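Long-range contacts in S-M checkpoint control protein rad4 (Schizosaccharomyces pombe, PDB 4BMD), which is essential for DNA replication and acts as a signalling adaptor in the checkpoint that couples S and M phases, here represented by its third and fourth BRCT domains: residues 15-20 / 47-52; 53-58 / 65-70; 69-74 / 95-100. All blocks are in the same frame, centred on the assembly; numbering follows the deposited sequence.

Contact 1. Residues 15-20 / 47-52; sequences NLTFYL and SSTIDF
Four hydrogen bonds, three of them backbone to backbone, tie T17 and Y19 to D51 and F52. The carbonyl O of T17 takes two of them. D51 N approaches T17 O at 2.8 Å, while the bond from F52 N to the same oxygen is weak. Further along, Y19 N reaches F52 O at 3.0 Å, and the bond runs nearly along the C=O axis. The fourth bond uses a side chain. T17 N meets D51 OD2 at 2.7 Å in a nearly straight bond (169°), on the anti side of the carboxylate and a little out of its plane. With CG beside its own backbone N (chi1 -66°), D51 can bring OD2 to the strand. T17 is therefore held through both its N-H and its C=O.

F18 and F52 form a parallel bridge, which makes strands 17-20 and 52-55 neighbours in the parallel sheet of BRCT 3. Its strand order, 2-1-3-4, is that of the BRCT fold. A CA-H...O contact from F18 CA to F52 O accompanies the bridge.

The remaining packing falls into two groups. F18 and F52 lie side by side and point the same way. Their planes are 20° apart but slid past each other, so F18 CE2 touches F52 CD2 at 3.7 Å with little ring overlap. L16 CD1 meets the F52 ring at its edge, and its other methyl, CD2, packs against the D51 carboxylate. W76 also meets the F52 ring. In the second group, I50 CD1 sits between T17 CG2 and Y19 CB, 3.8 Å from the latter. On the same threonine, T17 OG1 is met by T49 CG2 at 3.3 Å.

Contact 2. Residues 53-58 / 65-70; sequences VVIPHY and PIFSFP
V53 CG1 sits over the centre of one face of the F67 ring, 3.7 Å from its centroid and only 13° off the normal, a CH-pi contact. The other methyl of the same valine, V53 CG2, lies 3.7 Å from F69 CB. V53 thus divides its two branches between two phenylalanines. Its chi1 of 170° sets CG1 anti to the backbone N and over the face of F67, and leaves CG2 for F69. I55 adds a third apolar touch. I55 CD1 comes within 4.0 Å of F67 CE2, from the direction opposite to that of the ring side chain.

One polar bond crosses the contact. V53 N gives its hydrogen to P70 O at 3.1 Å. The bond is almost straight (173°).

The next shell surrounds these groups. V53 and I55 point the same way from strand 52-55, with V54 turned to the other face and packed on F18 and L20. The ring of F67 also touches Y19 and meets Y21 edge-to-face. T71 packs on both V53 and I55, and L46 lies against F69. Backbone bonds from V53 and I55 to V72 continue the pairing that the P70 bond begins. The loop 65-70 thus folds back over one face of the BRCT 3 sheet and then delivers the chain into strand 71-73, next to strand 52-55.

The contact is nearly all hydrocarbon. The side chains meet through van der Waals and CH-pi contacts, which depend on close fit. The single directional bond lies in the backbone, so it probably helps align the chain just before strand 71-73, and needs no polar side chain.

Contact 3. Residues 69-74 / 95-100; sequences FPTVNE and AKPFFR
The F98 ring receives N73 ND2 at its edge, near the ring plane, with F98 CE2 the nearest ring atom at 3.8 Å. The carboxamide of N73 itself lies against the A95-K96 peptide. N73 ND2 is 2.9 Å from K96 O, but the angle is too poor for a hydrogen bond. Its bonded partner is L94 O. On the other branch, N73 OD1 is 3.1 Å from A95 O; they lie close, but as two acceptors they make no hydrogen bond. OD1 turns instead to the start of helix 74-82, where it makes weak bonds to W75 N and W76 N. N73 is the N-cap of that helix. A chi1 of 60° places CG between the backbone N and the carbonyl carbon, which lets the amide serve both the helix end and the loop. Cut back to an alanine, this position would probably leave L94 O without its amide donor and the first turn of helix 74-82 without its side-chain cap.

The backbone bond across the contact runs from N73 N to A95 O at 2.8 Å. Its donor stands well above the carbonyl plane, 39° out of it. V72 CB also rests on A95 O, at 3.4 Å. Further along, T71 CG2 touches P97 CG at 3.9 Å, the two side chains crossing at about a right angle.

Strand 71-73 is an outermost strand of the BRCT 3 sheet, with strand 52-55 as its neighbour. Segment 95-100 passes its end nearly at right angles, on the way from helix 74-82 to helix 104-107. F98 carries the packing on to A128 and I131 of helix 119-131, within BRCT 4.

In the fold
The three contacts lie across a single parallel sheet, that of BRCT 3. Contact 1 closes before contact 2 opens, and contact 3 begins on the last residues of contact 2, F69 and P70. Contact 1 joins strand 17-20 to the start of strand 52-55. Contact 2 takes up that strand and the loop leading to strand 71-73. Contact 3 reaches the loop between helices 74-82 and 104-107. Centres of contacts 1 and 2 are about 12 Å apart, those of 2 and 3 about 6 Å, and those of 1 and 3 about 15 Å. A probable hydrogen bond from I55 N to V72 O also links contacts 2 and 3. The series thus leads from the middle strands of the sheet to its edge strand and the packing against BRCT 4.

Contact 1. Residues 15-20 / 47-52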
# COMPACT_ATOMS: atom_id res chain seq x y z
N ASN A 15 16.49 -6.28 19.40
CA ASN A 15 17.37 -5.11 19.47
C ASN A 15 16.87 -3.92 18.65
O ASN A 15 17.66 -3.05 18.27
CB ASN A 15 18.80 -5.47 19.06
CG ASN A 15 19.38 -6.59 19.90
OD1 ASN A 15 19.04 -6.75 21.08
ND2 ASN A 15 20.27 -7.38 19.31
N LEU A 16 15.57 -3.87 18.40
CA LEU A 16 14.97 -2.77 17.66
C LEU A 16 13.97 -2.00 18.52
O LEU A 16 13.12 -2.59 19.19
CB LEU A 16 14.28 -3.27 16.39
CG LEU A 16 15.17 -3.88 15.31
CD1 LEU A 16 14.35 -4.22 14.07
CD2 LEU A 16 16.32 -2.95 14.96
N THR A 17 14.08 -0.67 18.50
CA THR A 17 13.16 0.18 19.24
C THR A 17 12.29 0.98 18.26
O THR A 17 12.80 1.58 17.31
CB THR A 17 13.90 1.15 20.18
OG1 THR A 17 14.87 0.42 20.94
CG2 THR A 17 12.92 1.83 21.12
N PHE A 18 10.99 0.99 18.51
CA PHE A 18 10.05 1.64 17.61
C PHE A 18 9.36 2.84 18.26
O PHE A 18 9.12 2.85 19.46
CB PHE A 18 9.00 0.64 17.12
CG PHE A 18 9.57 -0.48 16.29
CD1 PHE A 18 10.02 -1.64 16.89
CD2 PHE A 18 9.64 -0.37 14.91
CE1 PHE A 18 10.55 -2.67 16.14
CE2 PHE A 18 10.16 -1.40 14.15
CZ PHE A 18 10.62 -2.55 14.76
N TYR A 19 9.05 3.83 17.44
CA TYR A 19 8.34 5.03 17.89
C TYR A 19 7.03 5.15 17.12
O TYR A 19 7.03 5.39 15.91
CB TYR A 19 9.22 6.26 17.67
CG TYR A 19 8.53 7.59 17.90
CD1 TYR A 19 8.47 8.16 19.17
CD2 TYR A 19 7.95 8.29 16.85
CE1 TYR A 19 7.85 9.38 19.38
CE2 TYR A 19 7.33 9.51 17.05
CZ TYR A 19 7.28 10.05 18.32
OH TYR A 19 6.67 11.26 18.52
N LEU A 20 5.92 4.99 17.83
CA LEU A 20 4.60 5.03 17.20
C LEU A 20 4.02 6.44 17.24
O LEU A 20 3.86 7.03 18.31
CB LEU A 20 3.65 4.06 17.90
CG LEU A 20 4.21 2.66 18.18
CD1 LEU A 20 3.16 1.78 18.85
CD2 LEU A 20 4.73 2.01 16.91
N SER A 47 14.90 9.56 20.15
CA SER A 47 16.30 9.57 20.56
C SER A 47 17.10 8.65 19.66
O SER A 47 16.55 8.01 18.77
CB SER A 47 16.44 9.13 22.02
OG SER A 47 16.18 7.74 22.15
N SER A 48 18.41 8.57 19.90
CA SER A 48 19.29 7.73 19.10
C SER A 48 18.93 6.25 19.20
O SER A 48 19.32 5.45 18.36
CB SER A 48 20.75 7.94 19.52
OG SER A 48 20.93 7.71 20.90
N THR A 49 18.18 5.90 20.24
CA THR A 49 17.74 4.52 20.45
C THR A 49 16.75 4.08 19.37
O THR A 49 16.75 2.93 18.94
CB THR A 49 17.07 4.36 21.84
OG1 THR A 49 17.98 4.80 22.85
CG2 THR A 49 16.70 2.91 22.09
N ILE A 50 15.92 5.02 18.92
CA ILE A 50 14.88 4.74 17.93
C ILE A 50 15.45 4.19 16.62
O ILE A 50 16.34 4.78 16.02
CB ILE A 50 14.04 5.99 17.62
CG1 ILE A 50 13.34 6.49 18.89
CG2 ILE A 50 13.02 5.70 16.53
CD1 ILE A 50 12.41 5.47 19.51
N ASP A 51 14.91 3.05 16.18
CA ASP A 51 15.33 2.44 14.93
C ASP A 51 14.37 2.80 13.80
O ASP A 51 14.79 3.08 12.68
CB ASP A 51 15.42 0.92 15.07
CG ASP A 51 16.53 0.49 16.01
OD1 ASP A 51 17.70 0.43 15.56
OD2 ASP A 51 16.24 0.23 17.19
N PHE A 52 13.07 2.78 14.09
CA PHE A 52 12.06 3.10 13.09
C PHE A 52 10.94 3.95 13.67
O PHE A 52 10.50 3.73 14.79
CB PHE A 52 11.46 1.83 12.48
CG PHE A 52 12.45 1.00 11.71
CD1 PHE A 52 12.75 1.31 10.39
CD2 PHE A 52 13.08 -0.09 12.30
CE1 PHE A 52 13.66 0.55 9.68
CE2 PHE A 52 13.98 -0.85 11.59
CZ PHE A 52 14.28 -0.53 10.28

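Contact 2. Residues 53-58 / 65-70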
# COMPACT_ATOMS: atom_id res chain seq x y z
N VAL A 53 10.48 4.92 12.88
CA VAL A 53 9.29 5.69 13.23
C VAL A 53 8.10 5.13 12.45
O VAL A 53 8.15 5.02 11.23
CB VAL A 53 9.46 7.19 12.90
CG1 VAL A 53 8.13 7.92 13.04
CG2 VAL A 53 10.52 7.81 13.79
N VAL A 54 7.04 4.77 13.17
CA VAL A 54 5.87 4.16 12.54
C VAL A 54 4.70 5.13 12.46
O VAL A 54 4.31 5.75 13.45
CB VAL A 54 5.45 2.88 13.29
CG1 VAL A 54 4.33 2.18 12.53
CG2 VAL A 54 6.64 1.95 13.45
N ILE A 55 4.14 5.25 11.26
CA ILE A 55 3.03 6.15 10.98
C ILE A 55 1.81 5.32 10.58
O ILE A 55 1.97 4.27 9.97
CB ILE A 55 3.39 7.10 9.82
CG1 ILE A 55 4.74 7.76 10.08
CG2 ILE A 55 2.32 8.15 9.60
CD1 ILE A 55 4.78 8.62 11.32
N PRO A 56 0.60 5.76 10.95
CA PRO A 56 -0.58 5.07 10.40
C PRO A 56 -0.64 5.24 8.88
O PRO A 56 -0.29 6.30 8.36
CB PRO A 56 -1.76 5.79 11.08
CG PRO A 56 -1.19 7.05 11.65
CD PRO A 56 0.23 6.74 11.99
N HIS A 57 -1.08 4.19 8.19
CA HIS A 57 -1.09 4.19 6.72
C HIS A 57 -2.03 5.24 6.14
O HIS A 57 -1.86 5.66 4.99
CB HIS A 57 -1.46 2.80 6.19
CG HIS A 57 -2.87 2.40 6.49
ND1 HIS A 57 -3.21 1.61 7.56
CD2 HIS A 57 -4.03 2.68 5.84
CE1 HIS A 57 -4.52 1.42 7.57
NE2 HIS A 57 -5.04 2.06 6.54
N TYR A 58 -3.01 5.66 6.92
CA TYR A 58 -4.01 6.61 6.46
C TYR A 58 -3.65 8.05 6.80
O TYR A 58 -4.39 8.98 6.47
CB TYR A 58 -5.39 6.27 7.05
CG TYR A 58 -5.37 6.06 8.55
CD1 TYR A 58 -5.52 7.14 9.42
CD2 TYR A 58 -5.21 4.80 9.09
CE1 TYR A 58 -5.50 6.95 10.79
CE2 TYR A 58 -5.20 4.60 10.46
CZ TYR A 58 -5.34 5.68 11.30
OH TYR A 58 -5.33 5.50 12.66
N PRO A 65 5.36 15.60 10.41
CA PRO A 65 6.52 16.39 10.84
C PRO A 65 7.80 15.81 10.25
O PRO A 65 7.76 14.79 9.57
CB PRO A 65 6.52 16.21 12.36
CG PRO A 65 5.85 14.91 12.58
CD PRO A 65 4.79 14.81 11.52
N ILE A 66 8.92 16.47 10.50
CA ILE A 66 10.21 16.00 10.02
C ILE A 66 10.79 14.96 10.98
O ILE A 66 10.87 15.20 12.18
CB ILE A 66 11.21 17.15 9.85
CG1 ILE A 66 10.61 18.26 8.99
CG2 ILE A 66 12.52 16.64 9.25
CD1 ILE A 66 11.51 19.47 8.84
N PHE A 67 11.17 13.81 10.44
CA PHE A 67 11.77 12.76 11.25
C PHE A 67 13.22 12.50 10.83
O PHE A 67 13.50 12.30 9.65
CB PHE A 67 10.97 11.46 11.16
CG PHE A 67 9.63 11.52 11.83
CD1 PHE A 67 9.52 11.44 13.21
CD2 PHE A 67 8.47 11.65 11.08
CE1 PHE A 67 8.29 11.49 13.83
CE2 PHE A 67 7.23 11.70 11.70
CZ PHE A 67 7.14 11.63 13.07
N SER A 68 14.12 12.51 11.80
CA SER A 68 15.52 12.21 11.54
C SER A 68 15.78 10.71 11.67
O SER A 68 16.86 10.28 12.05
CB SER A 68 16.43 12.99 12.50
OG SER A 68 16.23 14.38 12.35
N PHE A 69 14.76 9.92 11.34
CA PHE A 69 14.82 8.47 11.43
C PHE A 69 14.14 7.88 10.20
O PHE A 69 13.31 8.55 9.57
CB PHE A 69 14.10 7.99 12.69
CG PHE A 69 14.60 8.63 13.95
CD1 PHE A 69 15.64 8.06 14.66
CD2 PHE A 69 14.01 9.79 14.44
CE1 PHE A 69 16.10 8.64 15.82
CE2 PHE A 69 14.47 10.37 15.60
CZ PHE A 69 15.52 9.80 16.30
N PRO A 70 14.49 6.64 9.84
CA PRO A 70 13.76 5.97 8.75
C PRO A 70 12.29 5.83 9.11
O PRO A 70 11.95 5.31 10.18
CB PRO A 70 14.44 4.60 8.66
CG PRO A 70 15.19 4.43 9.93
CD PRO A 70 15.58 5.81 10.36

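Contact 3. Residues 69-74 / 95-100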
# COMPACT_ATOMS: atom_id res chain seq x y z
N PHE A 69 14.76 9.92 11.34
CA PHE A 69 14.82 8.47 11.43
C PHE A 69 14.14 7.88 10.20
O PHE A 69 13.31 8.55 9.57
CB PHE A 69 14.10 7.99 12.69
CG PHE A 69 14.60 8.63 13.95
CD1 PHE A 69 15.64 8.06 14.66
CD2 PHE A 69 14.01 9.79 14.44
CE1 PHE A 69 16.10 8.64 15.82
CE2 PHE A 69 14.47 10.37 15.60
CZ PHE A 69 15.52 9.80 16.30
N PRO A 70 14.49 6.64 9.84
CA PRO A 70 13.76 5.97 8.75
C PRO A 70 12.29 5.83 9.11
O PRO A 70 11.95 5.31 10.18
CB PRO A 70 14.44 4.60 8.66
CG PRO A 70 15.19 4.43 9.93
CD PRO A 70 15.58 5.81 10.36
N THR A 71 11.42 6.30 8.23
CA THR A 71 9.99 6.35 8.50
C THR A 71 9.21 5.35 7.65
O THR A 71 9.36 5.31 6.43
CB THR A 71 9.44 7.77 8.26
OG1 THR A 71 10.09 8.69 9.14
CG2 THR A 71 7.94 7.81 8.50
N VAL A 72 8.39 4.54 8.31
CA VAL A 72 7.55 3.56 7.63
C VAL A 72 6.14 3.60 8.20
O VAL A 72 5.90 4.22 9.24
CB VAL A 72 8.10 2.14 7.80
CG1 VAL A 72 9.50 2.02 7.21
CG2 VAL A 72 8.11 1.75 9.28
N ASN A 73 5.20 2.95 7.52
CA ASN A 73 3.87 2.77 8.10
C ASN A 73 3.72 1.38 8.72
O ASN A 73 4.64 0.57 8.64
CB ASN A 73 2.75 3.06 7.08
CG ASN A 73 2.80 2.16 5.86
OD1 ASN A 73 3.20 1.00 5.93
ND2 ASN A 73 2.38 2.71 4.72
N GLU A 74 2.58 1.12 9.34
CA GLU A 74 2.38 -0.15 10.04
C GLU A 74 2.37 -1.35 9.10
O GLU A 74 2.60 -2.48 9.52
CB GLU A 74 1.10 -0.13 10.89
CG GLU A 74 -0.19 -0.27 10.10
CD GLU A 74 -0.82 1.07 9.76
OE1 GLU A 74 -0.07 2.03 9.47
OE2 GLU A 74 -2.07 1.16 9.78
N ALA A 95 4.68 0.52 2.02
CA ALA A 95 5.25 0.37 3.36
C ALA A 95 5.70 1.72 3.91
O ALA A 95 6.09 1.83 5.07
CB ALA A 95 6.40 -0.62 3.34
N LYS A 96 5.66 2.74 3.06
CA LYS A 96 5.98 4.10 3.47
C LYS A 96 4.71 4.94 3.49
O LYS A 96 3.71 4.55 2.89
CB LYS A 96 6.98 4.72 2.49
CG LYS A 96 8.39 4.20 2.63
CD LYS A 96 9.32 4.87 1.63
CE LYS A 96 8.89 4.60 0.20
NZ LYS A 96 8.89 3.15 -0.12
N PRO A 97 4.74 6.09 4.19
CA PRO A 97 3.61 7.02 4.11
C PRO A 97 3.37 7.43 2.66
O PRO A 97 4.30 7.87 1.99
CB PRO A 97 4.11 8.22 4.92
CG PRO A 97 5.06 7.64 5.90
CD PRO A 97 5.74 6.52 5.17
N PHE A 98 2.13 7.27 2.19
CA PHE A 98 1.82 7.52 0.79
C PHE A 98 0.54 8.33 0.61
O PHE A 98 0.35 8.97 -0.42
CB PHE A 98 1.69 6.19 0.03
CG PHE A 98 0.60 5.29 0.56
CD1 PHE A 98 -0.71 5.43 0.13
CD2 PHE A 98 0.90 4.29 1.48
CE1 PHE A 98 -1.70 4.61 0.61
CE2 PHE A 98 -0.10 3.46 1.96
CZ PHE A 98 -1.40 3.62 1.53
N PHE A 99 -0.33 8.29 1.62
CA PHE A 99 -1.65 8.89 1.48
C PHE A 99 -1.64 10.41 1.36
O PHE A 99 -1.09 11.12 2.20
CB PHE A 99 -2.57 8.48 2.63
CG PHE A 99 -3.92 9.13 2.57
CD1 PHE A 99 -4.84 8.77 1.60
CD2 PHE A 99 -4.27 10.11 3.49
CE1 PHE A 99 -6.08 9.38 1.54
CE2 PHE A 99 -5.51 10.72 3.43
CZ PHE A 99 -6.41 10.35 2.46
N ARG A 100 -2.26 10.90 0.29
CA ARG A 100 -2.42 12.33 0.06
C ARG A 100 -3.87 12.63 -0.29
O ARG A 100 -4.38 12.15 -1.31
CB ARG A 100 -1.49 12.80 -1.05
CG ARG A 100 -0.01 12.78 -0.69
CD ARG A 100 0.84 13.25 -1.86
NE ARG A 100 2.25 13.41 -1.49
CZ ARG A 100 3.15 12.43 -1.55
NH1 ARG A 100 2.80 11.23 -1.97
NH2 ARG A 100 4.41 12.67 -1.20